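Side-chain contacts in N2152 (Neocallimastix frontalis, PDB 5U22), which probably hydrolyses rare arabinosyl glycosidic linkages with relaxed specificity, as a family 39 glycoside hydrolase of a rumen anaerobic fungus: residues Y112-I117 with N161-Q166; N122-F127 with K165-L170; K192-L197 with K233-S238. One frame throughout, in Å; residues are numbered along the deposited sequence.

Contact 1: residues Y112-I117 with N161-Q166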
loop_
_atom_site.group_PDB
_atom_site.type_symbol
_atom_site.label_atom_id
_atom_site.label_comp_id
_atom_site.label_asym_id
_atom_site.label_seq_id
_atom_site.Cartn_x
_atom_site.Cartn_y
_atom_site.Cartn_z
ATOM N N TYR A 112 -12.012 -11.572 16.828
ATOM C CA TYR A 112 -13.364 -11.769 16.310
ATOM C C TYR A 112 -14.117 -12.825 17.101
ATOM O O TYR A 112 -13.589 -13.899 17.400
ATOM C CB TYR A 112 -13.323 -12.187 14.840
ATOM C CG TYR A 112 -12.667 -11.175 13.936
ATOM C CD1 TYR A 112 -13.332 -10.012 13.575
ATOM C CD2 TYR A 112 -11.372 -11.373 13.456
ATOM C CE1 TYR A 112 -12.729 -9.072 12.750
ATOM C CE2 TYR A 112 -10.765 -10.441 12.632
ATOM C CZ TYR A 112 -11.449 -9.290 12.290
ATOM O OH TYR A 112 -10.858 -8.347 11.480
ATOM N N ARG A 113 -15.370 -12.529 17.411
ATOM C CA ARG A 113 -16.191 -13.476 18.153
ATOM C C ARG A 113 -16.815 -14.437 17.153
ATOM O O ARG A 113 -17.799 -14.109 16.488
ATOM C CB ARG A 113 -17.234 -12.738 18.984
ATOM C CG ARG A 113 -16.617 -12.055 20.189
ATOM C CD ARG A 113 -17.652 -11.839 21.267
ATOM N NE ARG A 113 -18.523 -10.728 20.920
ATOM C CZ ARG A 113 -18.197 -9.459 21.116
ATOM N NH1 ARG A 113 -17.019 -9.155 21.644
ATOM N NH2 ARG A 113 -19.041 -8.495 20.774
ATOM N N TRP A 114 -16.219 -15.621 17.036
ATOM C CA TRP A 114 -16.675 -16.614 16.073
ATOM C C TRP A 114 -18.065 -17.110 16.456
ATOM O O TRP A 114 -18.270 -17.534 17.601
ATOM C CB TRP A 114 -15.691 -17.774 16.038
ATOM C CG TRP A 114 -16.053 -18.915 15.145
ATOM C CD1 TRP A 114 -16.478 -20.157 15.530
ATOM C CD2 TRP A 114 -16.003 -18.934 13.713
ATOM N NE1 TRP A 114 -16.685 -20.951 14.420
ATOM C CE2 TRP A 114 -16.408 -20.220 13.294
ATOM C CE3 TRP A 114 -15.657 -17.990 12.743
ATOM C CZ2 TRP A 114 -16.471 -20.583 11.952
ATOM C CZ3 TRP A 114 -15.720 -18.355 11.410
ATOM C CH2 TRP A 114 -16.126 -19.638 11.026
ATOM N N PRO A 115 -19.037 -17.065 15.545
ATOM C CA PRO A 115 -20.409 -17.489 15.873
ATOM C C PRO A 115 -20.747 -18.909 15.440
ATOM O O PRO A 115 -21.925 -19.281 15.509
ATOM C CB PRO A 115 -21.242 -16.482 15.075
ATOM C CG PRO A 115 -20.447 -16.331 13.795
ATOM C CD PRO A 115 -18.970 -16.462 14.199
ATOM N N GLY A 116 -19.772 -19.680 14.999
ATOM C CA GLY A 116 -20.063 -20.967 14.408
ATOM C C GLY A 116 -20.088 -20.887 12.894
ATOM O O GLY A 116 -20.429 -19.857 12.303
ATOM N N ILE A 117 -19.724 -22.000 12.251
ATOM C CA ILE A 117 -19.605 -22.031 10.794
ATOM C C ILE A 117 -20.944 -21.726 10.131
ATOM O O ILE A 117 -20.991 -21.152 9.037
ATOM C CB ILE A 117 -19.031 -23.397 10.347
ATOM C CG1 ILE A 117 -18.551 -23.379 8.893
ATOM C CG2 ILE A 117 -20.051 -24.528 10.545
ATOM C CD1 ILE A 117 -17.215 -22.703 8.695
ATOM N N ASN A 161 -6.857 -23.300 9.146
ATOM C CA ASN A 161 -6.787 -23.961 7.844
ATOM C C ASN A 161 -8.134 -24.565 7.463
ATOM O O ASN A 161 -8.515 -24.541 6.287
ATOM C CB ASN A 161 -5.699 -25.045 7.830
ATOM C CG ASN A 161 -4.278 -24.474 7.851
ATOM O OD1 ASN A 161 -4.061 -23.277 7.657
ATOM N ND2 ASN A 161 -3.301 -25.346 8.081
ATOM N N GLN A 162 -8.861 -25.125 8.439
ATOM C CA GLN A 162 -10.174 -25.711 8.150
ATOM C C GLN A 162 -11.169 -24.627 7.746
ATOM O O GLN A 162 -11.877 -24.758 6.741
ATOM C CB GLN A 162 -10.704 -26.502 9.365
ATOM C CG GLN A 162 -9.973 -27.836 9.726
ATOM C CD GLN A 162 -10.671 -28.695 10.837
ATOM O OE1 GLN A 162 -10.495 -28.490 12.047
ATOM N NE2 GLN A 162 -11.422 -29.694 10.404
ATOM N N MET A 163 -11.233 -23.539 8.514
ATOM C CA MET A 163 -12.132 -22.446 8.154
ATOM C C MET A 163 -11.759 -21.861 6.794
ATOM O O MET A 163 -12.640 -21.533 5.986
ATOM C CB MET A 163 -12.110 -21.372 9.242
ATOM C CG MET A 163 -13.038 -20.186 8.967
ATOM S SD MET A 163 -12.300 -18.924 7.870
ATOM C CE MET A 163 -10.795 -18.538 8.710
ATOM N N TRP A 164 -10.456 -21.732 6.524
ATOM C CA TRP A 164 -10.004 -21.231 5.230
ATOM C C TRP A 164 -10.499 -22.118 4.102
ATOM O O TRP A 164 -11.119 -21.644 3.143
ATOM C CB TRP A 164 -8.474 -21.142 5.181
ATOM C CG TRP A 164 -7.980 -20.789 3.785
ATOM C CD1 TRP A 164 -7.646 -21.652 2.783
ATOM C CD2 TRP A 164 -7.802 -19.465 3.251
ATOM N NE1 TRP A 164 -7.268 -20.948 1.656
ATOM C CE2 TRP A 164 -7.352 -19.606 1.921
ATOM C CE3 TRP A 164 -7.967 -18.175 3.779
ATOM C CZ2 TRP A 164 -7.070 -18.501 1.099
ATOM C CZ3 TRP A 164 -7.690 -17.077 2.959
ATOM C CH2 TRP A 164 -7.245 -17.251 1.641
ATOM N N LYS A 165 -10.186 -23.412 4.184
ATOM C CA LYS A 165 -10.601 -24.354 3.149
ATOM C C LYS A 165 -12.109 -24.316 2.937
ATOM O O LYS A 165 -12.589 -24.258 1.800
ATOM C CB LYS A 165 -10.149 -25.759 3.542
ATOM C CG LYS A 165 -10.742 -26.879 2.694
ATOM C CD LYS A 165 -10.346 -26.766 1.233
ATOM C CE LYS A 165 -10.766 -28.016 0.451
ATOM N NZ LYS A 165 -10.591 -27.822 -1.008
ATOM N N GLN A 166 -12.876 -24.348 4.025
ATOM C CA GLN A 166 -14.325 -24.425 3.887
ATOM C C GLN A 166 -14.895 -23.135 3.321
ATOM O O GLN A 166 -15.827 -23.164 2.508
ATOM C CB GLN A 166 -14.960 -24.763 5.238
ATOM C CG GLN A 166 -14.687 -26.208 5.698
ATOM C CD GLN A 166 -15.044 -26.450 7.162
ATOM O OE1 GLN A 166 -16.033 -25.915 7.669
ATOM N NE2 GLN A 166 -14.234 -27.256 7.847
#
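Gln166, whose backbone N donates to Gln162 O one turn back at 2.9 Å, turns its amide oxygen OE1 against the aliphatic end of Ile117. The oxygen lies 3.6 Å from Ile117 CD1 and nearly as close to CG1, and the two side chains cross at about a right angle, a van der Waals approach rather than a polar bond. Ile117 reaches it because CG1 stands opposite the backbone N (chi1 -166°). The same CD1 lies in the plane of the Trp114 indole, at its edge. One face of that indole carries Pro115 CD and Gly116 N, both toward the rim, so the loop folds back over its own ring. The far end of the six-membered ring then meets the neighbouring helix: Trp114 CH2 is 3.8 Å from Met163 CG, approached obliquely. Met163 also touches Trp152 and Trp120, and both tryptophans meet the Trp114 ring, Trp152 edge-to-face. Gly116, with a positive phi of 98°, occupies the N-cap position, and Ile117 opens helix 117-134. The loop that starts this outer helix is thus packed against helix 160-174, which follows strand 139-143, as in the outer layer of a TIM barrel.

Contact 2: residues N122-F127 with K165-L170; sequences NEIRSF and KQTYDL
Ile124 and Arg125 of helix 117-134 present two differently turned side chains to Thr167 and Leu170 of helix 160-174. The Ile124 side chain divides between both partners. Its CG1 branch lies beside the backbone N (chi1 -71°) and extends to CD1, which meets Thr167 CG2 at 3.6 Å, the two side chains being nearly perpendicular. The other branch, CG2, meets Leu170 CD2 at 3.8 Å in an oblique crossing. Leu170 is in turn forked between neighbours: while CD2 faces the isoleucine, CD1 sits over one face of the Arg125 guanidinium, 3.6 Å above its plane and displaced toward the rim on the NH2 side. Arg125 does not point straight at the other helix from its backbone. An extended chain from CG to NE, followed by a twist at chi4 of -77°, turns a face of the group to the leucine methyl, with NH2 3.7 Å from CD1.

Thr167 offers only its methyl to Ile124. Its hydroxyl OG1 is hydrogen-bonded to Met163 O, one turn earlier, and to Trp120 NE1 of the facing helix. Phe121 touches both Thr167 and Leu170, and Leu171 adds to the packing on Ile124, so the buried part of the interface continues along both helices. Arg125 also touches Ile174, a turn beyond Leu170.

The short helical segments run roughly in the same direction, 28° apart, with axes 11.6 Å from each other, a spacing bridged by branched aliphatic side chains. Chemically the contact is dispersive: methyl meets methyl inside, and at the exposed border a methyl lies against a guanidinium face. Because CD1 approaches that face and engages none of the N-H groups, the leucine gives Arg125 dispersion contact but no hydrogen bond.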
loop_
_atom_site.group_PDB
_atom_site.type_symbol
_atom_site.label_atom_id
_atom_site.label_comp_id
_atom_site.label_asym_id
_atom_site.label_seq_id
_atom_site.Cartn_x
_atom_site.Cartn_y
_atom_site.Cartn_z
ATOM N N ASN A 122 -23.985 -18.131 6.555
ATOM C CA ASN A 122 -25.180 -17.333 6.283
ATOM C C ASN A 122 -24.820 -15.869 6.031
ATOM O O ASN A 122 -25.320 -15.246 5.087
ATOM C CB ASN A 122 -26.167 -17.451 7.446
ATOM C CG ASN A 122 -26.848 -18.803 7.490
ATOM O OD1 ASN A 122 -27.120 -19.402 6.447
ATOM N ND2 ASN A 122 -27.109 -19.301 8.700
ATOM N N GLU A 123 -23.945 -15.308 6.862
ATOM C CA GLU A 123 -23.555 -13.913 6.674
ATOM C C GLU A 123 -22.819 -13.713 5.355
ATOM O O GLU A 123 -23.061 -12.728 4.651
ATOM C CB GLU A 123 -22.696 -13.446 7.848
ATOM C CG GLU A 123 -23.474 -13.269 9.137
ATOM C CD GLU A 123 -24.564 -12.236 9.006
ATOM O OE1 GLU A 123 -24.295 -11.159 8.443
ATOM O OE2 GLU A 123 -25.695 -12.501 9.458
ATOM N N ILE A 124 -21.915 -14.636 5.002
ATOM C CA ILE A 124 -21.198 -14.520 3.734
ATOM C C ILE A 124 -22.167 -14.606 2.566
ATOM O O ILE A 124 -22.099 -13.794 1.636
ATOM C CB ILE A 124 -20.086 -15.585 3.636
ATOM C CG1 ILE A 124 -18.950 -15.237 4.601
ATOM C CG2 ILE A 124 -19.532 -15.662 2.235
ATOM C CD1 ILE A 124 -17.888 -16.309 4.683
ATOM N N ARG A 125 -23.118 -15.552 2.614
ATOM C CA ARG A 125 -24.081 -15.684 1.518
ATOM C C ARG A 125 -24.910 -14.421 1.358
ATOM O O ARG A 125 -25.158 -13.968 0.236
ATOM C CB ARG A 125 -25.014 -16.869 1.750
ATOM C CG ARG A 125 -24.403 -18.226 1.558
ATOM C CD ARG A 125 -25.469 -19.292 1.850
ATOM N NE ARG A 125 -24.893 -20.624 1.907
ATOM C CZ ARG A 125 -24.556 -21.321 0.829
ATOM N NH1 ARG A 125 -24.720 -20.797 -0.377
ATOM N NH2 ARG A 125 -24.046 -22.536 0.952
ATOM N N SER A 126 -25.390 -13.866 2.473
ATOM C CA SER A 126 -26.143 -12.619 2.407
ATOM C C SER A 126 -25.295 -11.493 1.829
ATOM O O SER A 126 -25.785 -10.702 1.014
ATOM C CB SER A 126 -26.665 -12.237 3.792
ATOM O OG SER A 126 -27.282 -10.964 3.754
ATOM N N PHE A 127 -24.013 -11.415 2.214
ATOM C CA PHE A 127 -23.166 -10.366 1.655
ATOM C C PHE A 127 -22.979 -10.557 0.153
ATOM O O PHE A 127 -23.048 -9.594 -0.619
ATOM C CB PHE A 127 -21.797 -10.315 2.332
ATOM C CG PHE A 127 -20.830 -9.458 1.577
ATOM C CD1 PHE A 127 -20.942 -8.073 1.628
ATOM C CD2 PHE A 127 -19.898 -10.025 0.714
ATOM C CE1 PHE A 127 -20.098 -7.266 0.869
ATOM C CE2 PHE A 127 -19.050 -9.224 -0.049
ATOM C CZ PHE A 127 -19.153 -7.843 0.028
ATOM N N LYS A 165 -10.186 -23.412 4.184
ATOM C CA LYS A 165 -10.601 -24.354 3.149
ATOM C C LYS A 165 -12.109 -24.316 2.937
ATOM O O LYS A 165 -12.589 -24.258 1.800
ATOM C CB LYS A 165 -10.149 -25.759 3.542
ATOM C CG LYS A 165 -10.742 -26.879 2.694
ATOM C CD LYS A 165 -10.346 -26.766 1.233
ATOM C CE LYS A 165 -10.766 -28.016 0.451
ATOM N NZ LYS A 165 -10.591 -27.822 -1.008
ATOM N N GLN A 166 -12.876 -24.348 4.025
ATOM C CA GLN A 166 -14.325 -24.425 3.887
ATOM C C GLN A 166 -14.895 -23.135 3.321
ATOM O O GLN A 166 -15.827 -23.164 2.508
ATOM C CB GLN A 166 -14.960 -24.763 5.238
ATOM C CG GLN A 166 -14.687 -26.208 5.698
ATOM C CD GLN A 166 -15.044 -26.450 7.162
ATOM O OE1 GLN A 166 -16.033 -25.915 7.669
ATOM N NE2 GLN A 166 -14.234 -27.256 7.847
ATOM N N THR A 167 -14.349 -21.993 3.726
ATOM C CA THR A 167 -14.865 -20.732 3.212
ATOM C C THR A 167 -14.436 -20.528 1.762
ATOM O O THR A 167 -15.191 -19.981 0.948
ATOM C CB THR A 167 -14.390 -19.578 4.100
ATOM O OG1 THR A 167 -14.736 -19.861 5.460
ATOM C CG2 THR A 167 -15.039 -18.281 3.681
ATOM N N TYR A 168 -13.214 -20.949 1.435
ATOM C CA TYR A 168 -12.730 -20.910 0.061
ATOM C C TYR A 168 -13.655 -21.693 -0.865
ATOM O O TYR A 168 -14.050 -21.204 -1.930
ATOM C CB TYR A 168 -11.307 -21.473 0.030
ATOM C CG TYR A 168 -10.562 -21.410 -1.287
ATOM C CD1 TYR A 168 -10.833 -22.310 -2.321
ATOM C CD2 TYR A 168 -9.536 -20.498 -1.469
ATOM C CE1 TYR A 168 -10.123 -22.261 -3.520
ATOM C CE2 TYR A 168 -8.822 -20.446 -2.655
ATOM C CZ TYR A 168 -9.120 -21.322 -3.672
ATOM O OH TYR A 168 -8.391 -21.253 -4.833
ATOM N N ASP A 169 -14.036 -22.909 -0.459
ATOM C CA ASP A 169 -14.923 -23.711 -1.297
ATOM C C ASP A 169 -16.270 -23.034 -1.454
ATOM O O ASP A 169 -16.874 -23.076 -2.534
ATOM C CB ASP A 169 -15.092 -25.115 -0.711
ATOM C CG ASP A 169 -13.822 -25.948 -0.820
ATOM O OD1 ASP A 169 -12.892 -25.512 -1.520
ATOM O OD2 ASP A 169 -13.753 -27.033 -0.199
ATOM N N LEU A 170 -16.763 -22.407 -0.384
ATOM C CA LEU A 170 -18.010 -21.658 -0.470
ATOM C C LEU A 170 -17.900 -20.520 -1.484
ATOM O O LEU A 170 -18.770 -20.353 -2.345
ATOM C CB LEU A 170 -18.393 -21.127 0.913
ATOM C CG LEU A 170 -19.559 -20.127 0.868
ATOM C CD1 LEU A 170 -20.840 -20.827 0.437
ATOM C CD2 LEU A 170 -19.738 -19.436 2.202
#

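Contact 3: residues K192-L197 with K233-S238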
loop_
_atom_site.group_PDB
_atom_site.type_symbol
_atom_site.label_atom_id
_atom_site.label_comp_id
_atom_site.label_asym_id
_atom_site.label_seq_id
_atom_site.Cartn_x
_atom_site.Cartn_y
_atom_site.Cartn_z
ATOM N N LYS A 192 5.425 -20.149 9.038
ATOM C CA LYS A 192 3.983 -19.944 9.035
ATOM C C LYS A 192 3.448 -19.872 7.610
ATOM O O LYS A 192 2.436 -20.506 7.275
ATOM C CB LYS A 192 3.673 -18.660 9.810
ATOM C CG LYS A 192 2.213 -18.272 9.874
ATOM C CD LYS A 192 1.991 -17.180 10.919
ATOM C CE LYS A 192 2.844 -15.945 10.644
ATOM N NZ LYS A 192 2.702 -14.890 11.689
ATOM N N MET A 193 4.129 -19.115 6.749
ATOM C CA MET A 193 3.693 -18.998 5.359
ATOM C C MET A 193 3.855 -20.319 4.617
ATOM O O MET A 193 2.960 -20.742 3.879
ATOM C CB MET A 193 4.479 -17.897 4.646
ATOM C CG MET A 193 4.123 -17.758 3.165
ATOM S SD MET A 193 2.392 -17.304 2.880
ATOM C CE MET A 193 2.449 -15.545 3.220
ATOM N N LYS A 194 4.999 -20.978 4.790
ATOM C CA LYS A 194 5.221 -22.252 4.116
ATOM C C LYS A 194 4.151 -23.271 4.497
ATOM O O LYS A 194 3.587 -23.947 3.629
ATOM C CB LYS A 194 6.618 -22.773 4.458
ATOM C CG LYS A 194 6.987 -24.098 3.764
ATOM C CD LYS A 194 8.423 -24.515 4.123
ATOM C CE LYS A 194 8.820 -25.845 3.490
ATOM N NZ LYS A 194 10.306 -26.000 3.541
ATOM N N ASN A 195 3.868 -23.395 5.800
ATOM C CA ASN A 195 2.815 -24.308 6.253
ATOM C C ASN A 195 1.494 -23.990 5.561
ATOM O O ASN A 195 0.781 -24.887 5.104
ATOM C CB ASN A 195 2.668 -24.231 7.770
ATOM C CG ASN A 195 3.584 -25.219 8.511
ATOM O OD1 ASN A 195 3.741 -26.372 8.093
ATOM N ND2 ASN A 195 4.167 -24.778 9.623
ATOM N N PHE A 196 1.163 -22.707 5.440
ATOM C CA PHE A 196 -0.079 -22.330 4.778
ATOM C C PHE A 196 -0.042 -22.647 3.288
ATOM O O PHE A 196 -1.039 -23.115 2.723
ATOM C CB PHE A 196 -0.368 -20.844 4.980
ATOM C CG PHE A 196 -1.520 -20.364 4.154
ATOM C CD1 PHE A 196 -2.813 -20.690 4.519
ATOM C CD2 PHE A 196 -1.316 -19.616 3.005
ATOM C CE1 PHE A 196 -3.891 -20.267 3.768
ATOM C CE2 PHE A 196 -2.393 -19.193 2.244
ATOM C CZ PHE A 196 -3.680 -19.520 2.628
ATOM N N LEU A 197 1.075 -22.348 2.621
ATOM C CA LEU A 197 1.169 -22.647 1.196
ATOM C C LEU A 197 1.125 -24.147 0.940
ATOM O O LEU A 197 0.483 -24.603 -0.016
ATOM C CB LEU A 197 2.454 -22.052 0.619
ATOM C CG LEU A 197 2.450 -20.528 0.588
ATOM C CD1 LEU A 197 3.805 -20.017 0.106
ATOM C CD2 LEU A 197 1.328 -20.035 -0.305
ATOM N N LYS A 233 8.685 -20.731 -5.514
ATOM C CA LYS A 233 9.512 -21.524 -6.417
ATOM C C LYS A 233 9.777 -22.917 -5.848
ATOM O O LYS A 233 9.612 -23.925 -6.548
ATOM C CB LYS A 233 10.821 -20.792 -6.710
ATOM C CG LYS A 233 10.701 -19.808 -7.855
ATOM C CD LYS A 233 12.051 -19.249 -8.245
ATOM C CE LYS A 233 12.438 -18.092 -7.344
ATOM N N SER A 234 10.186 -22.994 -4.580
ATOM C CA SER A 234 10.546 -24.280 -4.001
ATOM C C SER A 234 9.343 -25.199 -3.830
ATOM O O SER A 234 9.511 -26.421 -3.825
ATOM C CB SER A 234 11.251 -24.075 -2.661
ATOM O OG SER A 234 10.325 -23.771 -1.636
ATOM N N LEU A 235 8.138 -24.651 -3.713
ATOM C CA LEU A 235 6.940 -25.462 -3.536
ATOM C C LEU A 235 6.178 -25.700 -4.835
ATOM O O LEU A 235 5.146 -26.385 -4.814
ATOM C CB LEU A 235 6.010 -24.807 -2.502
ATOM C CG LEU A 235 6.538 -24.619 -1.073
ATOM C CD1 LEU A 235 5.492 -23.920 -0.205
ATOM C CD2 LEU A 235 6.907 -25.966 -0.474
ATOM N N GLY A 236 6.642 -25.150 -5.958
ATOM C CA GLY A 236 5.969 -25.346 -7.229
ATOM C C GLY A 236 4.628 -24.645 -7.327
ATOM O O GLY A 236 3.643 -25.230 -7.789
ATOM N N ILE A 237 4.574 -23.388 -6.894
ATOM C CA ILE A 237 3.359 -22.580 -6.932
ATOM C C ILE A 237 3.584 -21.452 -7.928
ATOM O O ILE A 237 4.593 -20.741 -7.844
ATOM C CB ILE A 237 3.012 -22.036 -5.533
ATOM C CG1 ILE A 237 2.747 -23.201 -4.570
ATOM C CG2 ILE A 237 1.811 -21.098 -5.600
ATOM C CD1 ILE A 237 2.594 -22.796 -3.115
ATOM N N SER A 238 2.675 -21.304 -8.889
ATOM C CA SER A 238 2.809 -20.215 -9.847
ATOM C C SER A 238 2.677 -18.872 -9.131
ATOM O O SER A 238 1.907 -18.727 -8.175
ATOM C CB SER A 238 1.778 -20.340 -10.969
ATOM O OG SER A 238 0.468 -20.443 -10.461
HETATM O O HOH W 1 11.264 -24.262 1.328
#
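A Schellman motif ends helix 221-235, and the two hydrophobic residues flanking its glycine, Leu235 and Ile237, close on Leu197 of the neighbouring helix 190-202. Gly236 leaves the helix with a positive phi of 70°, and its N reaches back to Lys233 O at 3.3 Å. This reversal lets the residues before and after the glycine face the same helix. Leu235 CD1 touches Leu197 CB at 3.7 Å, and Ile237 CD1 comes to the same carbon at 3.8 Å, so a single methylene is met by two methyl tips. Ile237 also nears Leu197 CD2, the side chains crossing obliquely; its CG1 arm, beside the backbone N at chi1 -62°, carries CD1 to this place. Leu206 packs on both Leu197 and Ile237.

Nearer the surface, Lys194 is fully extended and lays CG 4.2 Å from Leu235 CD1. Its ammonium NZ donates to a water at 3.0 Å, and that water is also hydrogen-bonded to Ser234 OG at 3.1 Å. The leucine backbone has its own polar partner outside the contact, Leu235 O accepting from Lys201 NZ.

The direct touches are therefore all between carbons, while the one polar link across the two segments passes through a water, which would let the lysine keep its charge solvated beside a greasy interface.

Contacts 1 and 2 tie helix 117-134 and its entry loop to helix 160-174; contact 3, later in the chain, joins helices 190-202 and 221-235. Contacts 1 and 2 have centres 10 Å apart and share Lys165 and Gln166, contact 1 lying at the helix start and contact 2 further along. Contact 3 lies about 22 Å from contact 1 and 24 Å from contact 2, between centres. Trp164 of contact 1 packs edge-to-face on Phe196 of contact 3, bridging helices 160-174 and 190-202. Helices 117-134, 160-174, 190-202 and 221-235, which follow strands 98-102, 139-143, 180-185 and 209-212, thus form a connected part of the barrel's outer layer.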